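Local atomic coordinates of endo-1,4-beta-xylanase 1 (Hypocrea jecorina, PDB entry 1XYN), a protein that hydrolyses the internal beta-1,4-xylosidic linkages of xylan, a major plant cell wall hemicellulose, releasing xylooligosaccharides and xylose. Residues A[7-12]-A[31-36]; A[95-100]-A[140-145]; A[102-107]-A[124-129]. All blocks are in the same frame, centred on the assembly; numbering follows the deposited sequence.

Interaction 1: residues A[7-12]-A[31-36]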
loop_
_atom_site.group_PDB
_atom_site.type_symbol
_atom_site.label_atom_id
_atom_site.label_comp_id
_atom_site.label_asym_id
_atom_site.label_seq_id
_atom_site.Cartn_x
_atom_site.Cartn_y
_atom_site.Cartn_z
ATOM N N GLN A 7 16.608 -7.611 -3.067
ATOM C CA GLN A 7 15.304 -7.062 -2.750
ATOM C C GLN A 7 15.441 -6.348 -1.419
ATOM O O GLN A 7 15.723 -6.978 -0.401
ATOM C CB GLN A 7 14.275 -8.196 -2.652
ATOM C CG GLN A 7 12.901 -7.791 -2.124
ATOM C CD GLN A 7 12.283 -6.618 -2.875
ATOM O OE1 GLN A 7 11.465 -5.884 -2.317
ATOM N NE2 GLN A 7 12.665 -6.439 -4.135
ATOM N N ASN A 8 15.300 -5.028 -1.438
ATOM C CA ASN A 8 15.401 -4.255 -0.208
ATOM C C ASN A 8 14.307 -3.199 -0.114
ATOM O O ASN A 8 14.484 -2.051 -0.531
ATOM C CB ASN A 8 16.776 -3.608 -0.081
ATOM C CG ASN A 8 16.993 -2.980 1.282
ATOM O OD1 ASN A 8 16.114 -3.017 2.150
ATOM N ND2 ASN A 8 18.179 -2.419 1.486
ATOM N N TYR A 9 13.182 -3.602 0.469
ATOM C CA TYR A 9 12.033 -2.729 0.631
ATOM C C TYR A 9 11.679 -2.646 2.106
ATOM O O TYR A 9 11.668 -3.651 2.805
ATOM C CB TYR A 9 10.852 -3.284 -0.174
ATOM C CG TYR A 9 9.566 -2.509 -0.043
ATOM C CD1 TYR A 9 9.304 -1.418 -0.866
ATOM C CD2 TYR A 9 8.602 -2.877 0.896
ATOM C CE1 TYR A 9 8.111 -0.706 -0.761
ATOM C CE2 TYR A 9 7.406 -2.173 1.013
ATOM C CZ TYR A 9 7.169 -1.089 0.181
ATOM O OH TYR A 9 5.994 -0.381 0.297
ATOM N N GLN A 10 11.424 -1.435 2.582
ATOM C CA GLN A 10 11.060 -1.213 3.977
ATOM C C GLN A 10 10.480 0.180 4.147
ATOM O O GLN A 10 10.900 1.112 3.470
ATOM C CB GLN A 10 12.244 -1.467 4.923
ATOM C CG GLN A 10 13.597 -1.020 4.412
ATOM C CD GLN A 10 14.719 -1.396 5.371
ATOM O OE1 GLN A 10 14.775 -0.907 6.500
ATOM N NE2 GLN A 10 15.617 -2.267 4.924
ATOM N N THR A 11 9.487 0.295 5.028
ATOM C CA THR A 11 8.786 1.550 5.274
ATOM C C THR A 11 9.019 2.219 6.631
ATOM O O THR A 11 8.716 3.398 6.799
ATOM C CB THR A 11 7.266 1.376 5.052
ATOM O OG1 THR A 11 6.796 0.238 5.789
ATOM C CG2 THR A 11 6.968 1.159 3.578
ATOM N N GLY A 12 9.553 1.483 7.602
ATOM C CA GLY A 12 9.794 2.091 8.894
ATOM C C GLY A 12 10.233 1.110 9.957
ATOM O O GLY A 12 10.352 -0.085 9.697
ATOM N N GLN A 31 6.509 -1.981 12.963
ATOM C CA GLN A 31 5.059 -2.000 12.786
ATOM C C GLN A 31 4.778 -1.926 11.296
ATOM O O GLN A 31 3.678 -2.235 10.845
ATOM C CB GLN A 31 4.407 -0.787 13.464
ATOM C CG GLN A 31 4.284 -0.874 14.974
ATOM C CD GLN A 31 3.224 -1.864 15.420
ATOM O OE1 GLN A 31 3.537 -2.937 15.940
ATOM N NE2 GLN A 31 1.956 -1.504 15.222
ATOM N N ASP A 32 5.794 -1.518 10.539
ATOM C CA ASP A 32 5.672 -1.348 9.099
ATOM C C ASP A 32 6.223 -2.482 8.240
ATOM O O ASP A 32 7.257 -3.077 8.550
ATOM C CB ASP A 32 6.305 -0.023 8.670
ATOM C CG ASP A 32 5.756 1.161 9.430
ATOM O OD1 ASP A 32 4.522 1.314 9.519
ATOM O OD2 ASP A 32 6.567 1.954 9.936
ATOM N N ASP A 33 5.542 -2.704 7.117
ATOM C CA ASP A 33 5.877 -3.743 6.157
ATOM C C ASP A 33 7.218 -3.507 5.480
ATOM O O ASP A 33 7.589 -2.372 5.173
ATOM C CB ASP A 33 4.770 -3.836 5.091
ATOM C CG ASP A 33 4.994 -4.973 4.091
ATOM O OD1 ASP A 33 5.425 -6.068 4.512
ATOM O OD2 ASP A 33 4.725 -4.774 2.883
ATOM N N PHE A 34 7.920 -4.604 5.231
ATOM C CA PHE A 34 9.210 -4.587 4.569
ATOM C C PHE A 34 9.360 -5.923 3.840
ATOM O O PHE A 34 8.836 -6.952 4.287
ATOM C CB PHE A 34 10.335 -4.425 5.597
ATOM C CG PHE A 34 10.463 -5.581 6.551
ATOM C CD1 PHE A 34 9.692 -5.640 7.700
ATOM C CD2 PHE A 34 11.348 -6.620 6.290
ATOM C CE1 PHE A 34 9.798 -6.724 8.581
ATOM C CE2 PHE A 34 11.458 -7.708 7.163
ATOM C CZ PHE A 34 10.680 -7.756 8.310
ATOM N N VAL A 35 10.025 -5.891 2.693
ATOM C CA VAL A 35 10.269 -7.094 1.909
ATOM C C VAL A 35 11.748 -7.104 1.544
ATOM O O VAL A 35 12.188 -6.289 0.731
ATOM C CB VAL A 35 9.452 -7.099 0.588
ATOM C CG1 VAL A 35 9.604 -8.449 -0.116
ATOM C CG2 VAL A 35 7.992 -6.778 0.847
ATOM N N VAL A 36 12.524 -7.996 2.161
ATOM C CA VAL A 36 13.951 -8.083 1.859
ATOM C C VAL A 36 14.331 -9.507 1.489
ATOM O O VAL A 36 13.742 -10.466 1.983
ATOM C CB VAL A 36 14.836 -7.683 3.058
ATOM C CG1 VAL A 36 14.619 -6.232 3.436
ATOM C CG2 VAL A 36 14.581 -8.616 4.234
HETATM O O HOH W 1 9.826 -1.721 7.615
#

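Interaction 2: residues A[95-100]-A[140-145]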
loop_
_atom_site.group_PDB
_atom_site.type_symbol
_atom_site.label_atom_id
_atom_site.label_comp_id
_atom_site.label_asym_id
_atom_site.label_seq_id
_atom_site.Cartn_x
_atom_site.Cartn_y
_atom_site.Cartn_z
ATOM N N VAL A 95 -2.029 -27.811 -4.849
ATOM C CA VAL A 95 -0.952 -28.375 -5.637
ATOM C C VAL A 95 -0.029 -29.046 -4.643
ATOM O O VAL A 95 0.237 -28.510 -3.575
ATOM C CB VAL A 95 -0.171 -27.296 -6.430
ATOM C CG1 VAL A 95 0.313 -26.180 -5.504
ATOM C CG2 VAL A 95 1.009 -27.929 -7.172
ATOM N N THR A 96 0.345 -30.278 -4.935
ATOM C CA THR A 96 1.250 -31.003 -4.067
ATOM C C THR A 96 2.619 -30.843 -4.702
ATOM O O THR A 96 2.820 -31.160 -5.881
ATOM C CB THR A 96 0.859 -32.482 -3.963
ATOM O OG1 THR A 96 -0.492 -32.568 -3.497
ATOM C CG2 THR A 96 1.776 -33.220 -2.988
ATOM N N SER A 97 3.542 -30.282 -3.942
ATOM C CA SER A 97 4.874 -30.062 -4.457
ATOM C C SER A 97 5.886 -30.050 -3.331
ATOM O O SER A 97 5.602 -29.582 -2.230
ATOM C CB SER A 97 4.917 -28.726 -5.205
ATOM O OG SER A 97 6.104 -28.600 -5.960
ATOM N N ASP A 98 7.034 -30.658 -3.605
ATOM C CA ASP A 98 8.155 -30.707 -2.684
ATOM C C ASP A 98 7.907 -31.142 -1.243
ATOM O O ASP A 98 8.387 -30.504 -0.306
ATOM C CB ASP A 98 8.867 -29.358 -2.723
ATOM C CG ASP A 98 9.147 -28.903 -4.138
ATOM O OD1 ASP A 98 10.014 -29.509 -4.799
ATOM O OD2 ASP A 98 8.473 -27.964 -4.603
ATOM N N GLY A 99 7.183 -32.244 -1.069
ATOM C CA GLY A 99 6.925 -32.755 0.270
ATOM C C GLY A 99 5.655 -32.303 0.975
ATOM O O GLY A 99 5.396 -32.730 2.102
ATOM N N ALA A 100 4.854 -31.457 0.336
ATOM C CA ALA A 100 3.622 -31.002 0.965
ATOM C C ALA A 100 2.630 -30.415 -0.028
ATOM O O ALA A 100 2.953 -30.203 -1.197
ATOM C CB ALA A 100 3.930 -29.982 2.042
ATOM N N GLN A 140 8.167 -24.465 -11.221
ATOM C CA GLN A 140 7.318 -24.812 -12.366
ATOM C C GLN A 140 6.019 -25.480 -11.934
ATOM O O GLN A 140 4.973 -25.223 -12.515
ATOM C CB GLN A 140 8.041 -25.710 -13.371
ATOM C CG GLN A 140 8.675 -24.965 -14.537
ATOM C CD GLN A 140 7.700 -24.107 -15.334
ATOM O OE1 GLN A 140 6.819 -24.614 -16.024
ATOM N NE2 GLN A 140 7.888 -22.795 -15.273
ATOM N N ASN A 141 6.086 -26.330 -10.917
ATOM C CA ASN A 141 4.893 -26.999 -10.415
ATOM C C ASN A 141 3.836 -25.977 -9.987
ATOM O O ASN A 141 2.638 -26.212 -10.145
ATOM C CB ASN A 141 5.248 -27.916 -9.242
ATOM C CG ASN A 141 6.085 -29.126 -9.671
ATOM O OD1 ASN A 141 6.251 -29.398 -10.862
ATOM N ND2 ASN A 141 6.598 -29.861 -8.694
ATOM N N HIS A 142 4.282 -24.843 -9.456
ATOM C CA HIS A 142 3.367 -23.793 -9.033
ATOM C C HIS A 142 2.854 -23.015 -10.226
ATOM O O HIS A 142 1.675 -22.699 -10.292
ATOM C CB HIS A 142 4.029 -22.868 -8.014
ATOM C CG HIS A 142 4.328 -23.546 -6.715
ATOM N ND1 HIS A 142 3.400 -23.655 -5.704
ATOM C CD2 HIS A 142 5.418 -24.236 -6.297
ATOM C CE1 HIS A 142 3.899 -24.385 -4.724
ATOM N NE2 HIS A 142 5.121 -24.751 -5.060
ATOM N N PHE A 143 3.721 -22.746 -11.192
ATOM C CA PHE A 143 3.304 -22.016 -12.381
ATOM C C PHE A 143 2.296 -22.846 -13.198
ATOM O O PHE A 143 1.362 -22.295 -13.790
ATOM C CB PHE A 143 4.520 -21.664 -13.242
ATOM C CG PHE A 143 5.541 -20.802 -12.544
ATOM C CD1 PHE A 143 5.155 -19.875 -11.578
ATOM C CD2 PHE A 143 6.891 -20.909 -12.865
ATOM C CE1 PHE A 143 6.092 -19.071 -10.944
ATOM C CE2 PHE A 143 7.836 -20.106 -12.235
ATOM C CZ PHE A 143 7.435 -19.186 -11.275
ATOM N N ASN A 144 2.500 -24.163 -13.241
ATOM C CA ASN A 144 1.601 -25.056 -13.969
ATOM C C ASN A 144 0.243 -25.087 -13.267
ATOM O O ASN A 144 -0.792 -24.883 -13.901
ATOM C CB ASN A 144 2.177 -26.479 -14.057
ATOM C CG ASN A 144 3.342 -26.594 -15.042
ATOM O OD1 ASN A 144 3.673 -25.647 -15.754
ATOM N ND2 ASN A 144 3.960 -27.760 -15.084
ATOM N N ALA A 145 0.266 -25.296 -11.951
ATOM C CA ALA A 145 -0.951 -25.343 -11.139
ATOM C C ALA A 145 -1.721 -24.025 -11.216
ATOM O O ALA A 145 -2.952 -24.012 -11.290
ATOM C CB ALA A 145 -0.609 -25.658 -9.712
HETATM O O HOH W 2 7.064 -25.935 -3.473
#

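Interaction 3: residues A[102-107]-A[124-129]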
loop_
_atom_site.group_PDB
_atom_site.type_symbol
_atom_site.label_atom_id
_atom_site.label_comp_id
_atom_site.label_asym_id
_atom_site.label_seq_id
_atom_site.Cartn_x
_atom_site.Cartn_y
_atom_site.Cartn_z
ATOM N N TYR A 102 -0.088 -27.310 -1.095
ATOM C CA TYR A 102 -0.187 -25.860 -0.988
ATOM C C TYR A 102 -1.593 -25.416 -1.345
ATOM O O TYR A 102 -2.170 -25.918 -2.303
ATOM C CB TYR A 102 0.768 -25.177 -1.980
ATOM C CG TYR A 102 2.237 -25.360 -1.696
ATOM C CD1 TYR A 102 2.846 -26.612 -1.822
ATOM C CD2 TYR A 102 3.025 -24.278 -1.307
ATOM C CE1 TYR A 102 4.208 -26.784 -1.564
ATOM C CE2 TYR A 102 4.386 -24.435 -1.047
ATOM C CZ TYR A 102 4.968 -25.688 -1.175
ATOM O OH TYR A 102 6.305 -25.842 -0.901
ATOM N N THR A 103 -2.153 -24.487 -0.579
ATOM C CA THR A 103 -3.473 -23.977 -0.920
ATOM C C THR A 103 -3.222 -22.739 -1.784
ATOM O O THR A 103 -2.442 -21.854 -1.428
ATOM C CB THR A 103 -4.334 -23.639 0.324
ATOM O OG1 THR A 103 -3.752 -22.547 1.040
ATOM C CG2 THR A 103 -4.421 -24.841 1.246
ATOM N N ILE A 104 -3.808 -22.732 -2.968
ATOM C CA ILE A 104 -3.632 -21.630 -3.894
ATOM C C ILE A 104 -4.705 -20.575 -3.675
ATOM O O ILE A 104 -5.863 -20.909 -3.445
ATOM C CB ILE A 104 -3.663 -22.150 -5.339
ATOM C CG1 ILE A 104 -2.563 -23.202 -5.516
ATOM C CG2 ILE A 104 -3.497 -21.007 -6.338
ATOM C CD1 ILE A 104 -2.596 -23.906 -6.851
ATOM N N TRP A 105 -4.291 -19.308 -3.691
ATOM C CA TRP A 105 -5.188 -18.170 -3.510
ATOM C C TRP A 105 -4.952 -17.164 -4.621
ATOM O O TRP A 105 -3.879 -17.120 -5.220
ATOM C CB TRP A 105 -4.907 -17.428 -2.192
ATOM C CG TRP A 105 -5.013 -18.232 -0.954
ATOM C CD1 TRP A 105 -4.148 -19.203 -0.527
ATOM C CD2 TRP A 105 -6.007 -18.101 0.062
ATOM N NE1 TRP A 105 -4.538 -19.676 0.700
ATOM C CE2 TRP A 105 -5.678 -19.022 1.089
ATOM C CE3 TRP A 105 -7.143 -17.293 0.212
ATOM C CZ2 TRP A 105 -6.447 -19.160 2.255
ATOM C CZ3 TRP A 105 -7.908 -17.424 1.373
ATOM C CH2 TRP A 105 -7.552 -18.356 2.380
ATOM N N GLU A 106 -5.971 -16.371 -4.907
ATOM C CA GLU A 106 -5.862 -15.306 -5.889
ATOM C C GLU A 106 -6.398 -14.098 -5.143
ATOM O O GLU A 106 -7.409 -14.185 -4.436
ATOM C CB GLU A 106 -6.692 -15.563 -7.147
ATOM C CG GLU A 106 -6.698 -14.348 -8.096
ATOM C CD GLU A 106 -7.157 -14.665 -9.520
ATOM O OE1 GLU A 106 -8.182 -15.361 -9.688
ATOM O OE2 GLU A 106 -6.489 -14.208 -10.477
ATOM N N ASN A 107 -5.704 -12.976 -5.272
ATOM C CA ASN A 107 -6.107 -11.762 -4.592
ATOM C C ASN A 107 -5.857 -10.598 -5.518
ATOM O O ASN A 107 -5.202 -10.746 -6.548
ATOM C CB ASN A 107 -5.296 -11.596 -3.304
ATOM C CG ASN A 107 -5.775 -10.434 -2.459
ATOM O OD1 ASN A 107 -6.960 -10.089 -2.467
ATOM N ND2 ASN A 107 -4.861 -9.832 -1.711
ATOM N N TYR A 124 -0.865 -14.210 -7.038
ATOM C CA TYR A 124 -1.036 -15.658 -7.115
ATOM C C TYR A 124 -0.221 -16.191 -5.947
ATOM O O TYR A 124 1.003 -16.114 -5.944
ATOM C CB TYR A 124 -0.502 -16.220 -8.429
ATOM C CG TYR A 124 -1.130 -15.635 -9.673
ATOM C CD1 TYR A 124 -2.350 -14.953 -9.623
ATOM C CD2 TYR A 124 -0.494 -15.749 -10.905
ATOM C CE1 TYR A 124 -2.913 -14.402 -10.769
ATOM C CE2 TYR A 124 -1.046 -15.200 -12.048
ATOM C CZ TYR A 124 -2.250 -14.531 -11.978
ATOM O OH TYR A 124 -2.776 -13.993 -13.128
ATOM N N ILE A 125 -0.901 -16.719 -4.938
ATOM C CA ILE A 125 -0.207 -17.211 -3.764
ATOM C C ILE A 125 -0.353 -18.707 -3.550
ATOM O O ILE A 125 -1.429 -19.263 -3.722
ATOM C CB ILE A 125 -0.709 -16.470 -2.490
ATOM C CG1 ILE A 125 -0.632 -14.952 -2.682
ATOM C CG2 ILE A 125 0.087 -16.906 -1.262
ATOM C CD1 ILE A 125 -1.303 -14.151 -1.576
ATOM N N SER A 126 0.747 -19.344 -3.169
ATOM C CA SER A 126 0.770 -20.772 -2.872
ATOM C C SER A 126 1.255 -20.863 -1.430
ATOM O O SER A 126 2.413 -20.588 -1.159
ATOM C CB SER A 126 1.762 -21.509 -3.788
ATOM O OG SER A 126 1.311 -21.617 -5.134
ATOM N N VAL A 127 0.369 -21.208 -0.500
ATOM C CA VAL A 127 0.756 -21.323 0.905
ATOM C C VAL A 127 0.938 -22.778 1.339
ATOM O O VAL A 127 -0.020 -23.553 1.372
ATOM C CB VAL A 127 -0.269 -20.643 1.837
ATOM C CG1 VAL A 127 0.203 -20.723 3.282
ATOM C CG2 VAL A 127 -0.492 -19.196 1.421
ATOM N N ARG A 128 2.174 -23.139 1.677
ATOM C CA ARG A 128 2.503 -24.493 2.108
ATOM C C ARG A 128 1.739 -24.898 3.362
ATOM O O ARG A 128 1.751 -24.182 4.365
ATOM C CB ARG A 128 4.003 -24.610 2.345
ATOM C CG ARG A 128 4.459 -26.006 2.643
ATOM C CD ARG A 128 5.957 -26.054 2.809
ATOM N NE ARG A 128 6.436 -27.426 2.958
ATOM C CZ ARG A 128 6.905 -28.178 1.964
ATOM N NH1 ARG A 128 6.967 -27.697 0.727
ATOM N NH2 ARG A 128 7.312 -29.416 2.211
ATOM N N ASN A 129 1.094 -26.061 3.314
ATOM C CA ASN A 129 0.308 -26.549 4.448
ATOM C C ASN A 129 1.173 -27.053 5.593
ATOM O O ASN A 129 0.720 -27.139 6.731
ATOM C CB ASN A 129 -0.702 -27.623 4.002
ATOM C CG ASN A 129 -1.764 -27.075 3.036
ATOM O OD1 ASN A 129 -2.058 -25.883 3.029
ATOM N ND2 ASN A 129 -2.333 -27.951 2.219
#

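Interaction 1: residues A[7-12]-A[31-36]
Tyr9 and Val35 form the hydrogen-bonded pair at the heart of this antiparallel strand contact: Tyr9 N reaches Val35 O at 2.9 Å and Val35 N reaches Tyr9 O at 2.8 Å. The tyrosine holds its ring anti to the backbone nitrogen (chi1 177°), which lays the CD2 side of the ring along the neighbouring strand. There Tyr9 CD2 meets Val35 CG2 at 3.9 Å, while Val35 N lies at the ring's edge, near its plane. Tyr9 CE2 also comes 4.2 Å from Asp33 OD2, the side chains crossing at about a right angle with ring and carboxylate planes 61° apart. On the reverse face of the sheet, Gln10 CB sits 3.6 Å from Phe34 CB. The phenyl ring then leads away from the 7-12 segment and meets the ring of Trp28. On the same face the extended Gln10 chain brings NE2 to a lone pair of Asn8 OD1, a bond of 2.9 Å.

Where regular pairing stops, Thr11 takes over. Its chi1 of 51° sets OG1 between the backbone nitrogen and carbonyl carbon, from where OG1 donates to Asp33 O at 2.8 Å, in the carbonyl plane and on a lone pair; Thr11 N adds a weak bond to the same oxygen. Water 1 joins the loop ends beyond: it accepts from Thr11 N, lies 2.7 Å from Gly12 O and has Asp32 O in reach, so its protons must be shared. Gly117 of the second subunit packs on Asp32.

Chiefly through its hydroxyl, Thr11 thus holds the carbonyl of Asp33, whose carboxylate stands beside Glu164, probably the proton donor. In family 11 such an aspartate is associated with an acidic pH optimum, which Asp33 probably reflects; the contact would fix the backbone from which it projects.

Interaction 2: residues A[95-100]-A[140-145]
Ser97 and Asn141 meet because of their first torsions: Ser97 holds OG anti to its main-chain nitrogen (chi1 -168°), and Asn141 keeps CG beside its own nitrogen (chi1 -69°), so hydroxyl and amide converge between strand and helix. Asn141 ND2 donates to Ser97 OG at 3.1 Å, nearly straight at 166° and with the oxygen almost in the amide plane. Ser97 OG in turn donates to Asp98 OD2, 2.8 Å away, meeting it from above the carboxylate plane. A chain of hydrogen bonds therefore runs from amide to hydroxyl to carboxylate, and Thr138 OG1 holds the other carboxylate oxygen.

Water 2 makes a second route across. It donates to Asp98 OD2 at 2.7 Å and lies 2.8 Å from His142 NE2, at the edge of the imidazole and in its plane. The other ring nitrogen, ND1, is bonded to Ser126 OG, so both ring nitrogens have partners and the rotation of the imidazole is fixed.

Apolar packing completes the contact at the other end. Val95 CG1 touches the ring obliquely, 4.0 Å from His142 ND1, and Val95 CB rests 3.7 Å from Ala145 CB, one helical turn beyond Asn141. The short axes run nearly antiparallel and approach to 8.9 Å. This joins the single helix of the family 11 jelly roll, 139-148, to strand 90-97, just before its type I' turn, Ser97 to Ala100, leads into strand 100-109.

Chemically, then, the helix is held by apolar packing at Val95 and by polar bonds near the turn. Asp98 and His142 do not touch directly, yet the carboxylate, one water away, could raise the pKa of the imidazole.

Interaction 3: residues A[102-107]-A[124-129]
One face of the Tyr102 ring carries the backbone and first methylenes of Arg128, and this tyrosine contributes the largest share of the area buried here. Arg128 CB approaches Tyr102 CE2 to 3.4 Å, and the next methylene, Arg128 CG, stands 4.2 Å from the centroid of the Tyr102 ring and 24° off its normal, a CH-pi contact over the face. The arginine then runs extended past the phenol, and from its guanidinium, turned 85° to the ring, NH1 donates to Tyr102 OH at 2.6 Å, a short but bent bond. That hydroxyl lies in the guanidinium plane, and it also bonds to Glu80. Arg128 has further holds on the carbonyl oxygens of Asp98 and Ser130, so the cation is fixed in orientation as well as position.

These two strands, 100-109 and 119-128, are antiparallel neighbours in the curved sheet of the GH11 jelly roll, and the turn joining them, with Pro113 near its tip, is the thumb that overhangs the substrate cleft in this family.

Farther along, Trp105 and Ile125 form a hydrogen-bonded pair: Trp105 N to Ile125 O is 2.9 Å, Ile125 N to Trp105 O 3.0 Å. Their side chains emerge on the face opposite Tyr102, with Trp105 CB 4.3 Å from Ile125 CB. The indole keeps CG beside its backbone nitrogen (chi1 -58°) and leans along the strand, where NE1 donates to Thr103 OG1 at 3.0 Å and CD1 reaches Val127 CG2 at 4.1 Å. Ile125 borders Tyr77 and Gln123, which probably bind substrate, as in relatives.

Overall arrangement
Interactions 2 and 3 are adjacent, their centres 10 Å apart, and are joined directly: Val95 O lies 2.8 Å from Tyr102 N, and Asp98 O lies 2.9 Å from Arg128 NH2. Along the chain, interaction 3 is nested within the loop that interaction 2 closes. Interaction 1 sits across the chain's centre, its own centre 22 Å from that of interaction 3 and 28 Å from that of interaction 2, though all three reach the same curved sheet. Approach to the active site differs: the Asp33 side chain is about 3 Å from that of Glu164, Ile125 about 4 Å from Tyr77, and His142 about 9 Å from Tyr77. Calcium, held by Asp81 and His83, is about 10 Å from the Arg128 side chain.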